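Local coordinates for multidrug resistance protein (Vibrio cholerae, PDB 1YC9) that forms a trimeric outer membrane efflux channel of the outer membrane factor family and could be involved in resistance to puromycin and acriflavine, at residues A[185-190]-A[389-394]. The protein carries 1 engineered substitution. Sequence-based numbering, arbitrary orientation.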
loop_
_atom_site.group_PDB
_atom_site.type_symbol
_atom_site.label_atom_id
_atom_site.label_comp_id
_atom_site.label_asym_id
_atom_site.label_seq_id
_atom_site.Cartn_x
_atom_site.Cartn_y
_atom_site.Cartn_z
ATOM N N GLY A 185 -2.614 37.375 53.165
ATOM C CA GLY A 185 -3.442 38.453 52.659
ATOM C C GLY A 185 -2.835 39.289 51.546
ATOM O O GLY A 185 -3.388 40.332 51.198
ATOM N N LEU A 186 -1.740 38.803 50.946
ATOM C CA LEU A 186 -1.017 39.508 49.876
ATOM C C LEU A 186 -1.322 39.009 48.448
ATOM O O LEU A 186 -0.790 39.559 47.475
ATOM C CB LEU A 186 0.473 39.397 50.153
ATOM C CG LEU A 186 0.952 39.871 51.533
ATOM C CD1 LEU A 186 2.397 39.440 51.769
ATOM C CD2 LEU A 186 0.780 41.385 51.607
ATOM N N GLU A 187 -2.205 38.022 48.306
ATOM C CA GLU A 187 -2.624 37.514 46.982
ATOM C C GLU A 187 -4.081 36.989 47.041
ATOM O O GLU A 187 -4.578 36.684 48.128
ATOM C CB GLU A 187 -1.611 36.433 46.553
ATOM C CG GLU A 187 -1.830 35.815 45.181
ATOM C CD GLU A 187 -1.811 36.826 44.075
ATOM O OE1 GLU A 187 -2.910 37.217 43.610
ATOM O OE2 GLU A 187 -0.669 37.172 43.636
ATOM N N THR A 188 -4.720 36.882 45.880
ATOM C CA THR A 188 -6.081 36.375 45.794
ATOM C C THR A 188 -6.113 34.859 45.630
ATOM O O THR A 188 -5.104 34.231 45.310
ATOM C CB THR A 188 -6.835 37.048 44.631
ATOM O OG1 THR A 188 -7.916 36.208 44.210
ATOM C CG2 THR A 188 -5.950 37.126 43.397
ATOM N N LEU A 189 -7.288 34.284 45.858
ATOM C CA LEU A 189 -7.522 32.845 45.684
ATOM C C LEU A 189 -7.574 32.488 44.172
ATOM O O LEU A 189 -7.223 31.387 43.783
ATOM C CB LEU A 189 -8.833 32.434 46.359
ATOM C CG LEU A 189 -9.166 30.947 46.358
ATOM C CD1 LEU A 189 -8.056 30.033 46.898
ATOM C CD2 LEU A 189 -10.429 30.698 47.153
ATOM N N GLY A 190 -8.041 33.433 43.369
ATOM C CA GLY A 190 -8.066 33.323 41.915
ATOM C C GLY A 190 -6.709 33.022 41.336
ATOM O O GLY A 190 -6.574 32.105 40.538
ATOM N N ASN A 389 10.819 38.571 39.856
ATOM C CA ASN A 389 11.481 39.506 40.793
ATOM C C ASN A 389 10.493 40.547 41.221
ATOM O O ASN A 389 10.259 40.723 42.424
ATOM C CB ASN A 389 12.679 40.203 40.151
ATOM C CG ASN A 389 13.881 39.322 40.052
ATOM O OD1 ASN A 389 14.049 38.386 40.813
ATOM N ND2 ASN A 389 14.760 39.630 39.093
ATOM N N ARG A 390 9.858 41.192 40.248
ATOM C CA ARG A 390 8.813 42.164 40.502
ATOM C C ARG A 390 7.667 41.573 41.328
ATOM O O ARG A 390 7.040 42.273 42.153
ATOM C CB ARG A 390 8.250 42.757 39.200
ATOM C CG ARG A 390 9.098 43.867 38.581
ATOM C CD ARG A 390 8.659 44.311 37.186
ATOM N NE ARG A 390 7.566 45.280 37.172
ATOM C CZ ARG A 390 7.654 46.554 37.580
ATOM N NH1 ARG A 390 8.788 47.061 38.076
ATOM N NH2 ARG A 390 6.584 47.335 37.492
ATOM N N TYR A 391 7.356 40.299 41.093
ATOM C CA TYR A 391 6.306 39.665 41.885
ATOM C C TYR A 391 6.794 39.453 43.336
ATOM O O TYR A 391 6.129 39.793 44.264
ATOM C CB TYR A 391 5.824 38.344 41.252
ATOM C CG TYR A 391 4.616 37.803 41.970
ATOM C CD1 TYR A 391 3.360 38.291 41.711
ATOM C CD2 TYR A 391 4.756 36.844 42.959
ATOM C CE1 TYR A 391 2.239 37.813 42.412
ATOM C CE2 TYR A 391 3.650 36.371 43.669
ATOM C CZ TYR A 391 2.396 36.855 43.386
ATOM O OH TYR A 391 1.294 36.376 44.089
ATOM N N GLN A 392 7.980 38.903 43.522
ATOM C CA GLN A 392 8.513 38.679 44.853
ATOM C C GLN A 392 8.683 40.021 45.615
ATOM O O GLN A 392 9.084 40.006 46.782
ATOM C CB GLN A 392 9.848 37.908 44.775
ATOM C CG GLN A 392 9.743 36.443 44.260
ATOM C CD GLN A 392 11.081 35.667 44.282
ATOM O OE1 GLN A 392 12.043 36.017 43.585
ATOM N NE2 GLN A 392 11.124 34.597 45.066
ATOM N N GLY A 393 8.371 41.154 44.963
ATOM C CA GLY A 393 8.422 42.480 45.557
ATOM C C GLY A 393 7.195 43.363 45.336
ATOM O O GLY A 393 7.254 44.568 45.547
ATOM N N GLY A 394 6.072 42.800 44.933
ATOM C CA GLY A 394 4.836 43.570 44.875
ATOM C C GLY A 394 4.745 44.742 43.910
ATOM O O GLY A 394 4.251 45.800 44.283
#
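At the periplasmic tip of the helical barrel, where the two helical hairpins of one subunit turn back, Glu187 of the first turn meets Tyr391, in the last turn of the helix leading into the second. The meeting is one of side chains alone: with CG anti to the backbone N (chi1 -172°), the phenol of Tyr391 extends away from its helix, reaches across from one turn to the other and arrives at the carboxylate of Glu187. Carboxylate and ring are nearly coplanar, 7° apart, and OE2 of Glu187 is modelled at the ring edge. Its approach to the hydroxyl OH of Tyr391 is too short to be trusted, so its exact place is doubtful and no bond type is assigned to the pair. A bend at chi2 (59°) turns the Glu187 carboxylate back over its own turn, where OE1 accepts from Thr188 N at 2.9 Å, on the anti side and somewhat out of the carboxylate plane; Ser191 OG is a second hydrogen-bonding partner of OE1. These two bonds hold one carboxylate oxygen at the start of helix 189-223 while the other faces the tyrosine. Thr188 is the N-cap of that helix, its OG1 accepting from Gly190 N at 2.9 Å. Arg181 makes a cation-pi contact with the Tyr391 ring, which also packs on Leu177, Leu178, Tyr398 and Val401, and Thr188 packs against Arg390 of a neighbouring subunit. Gly185 and Gly394, both with positive phi, are the C-prime residues of Schellman motifs that end helices 117-183 and 326-391. Two tight helix-to-helix turns thus lie side by side, a glutamate meeting a tyrosine between them, at the periplasmic end of the TolC-like alpha-helical barrel characteristic of outer membrane factors.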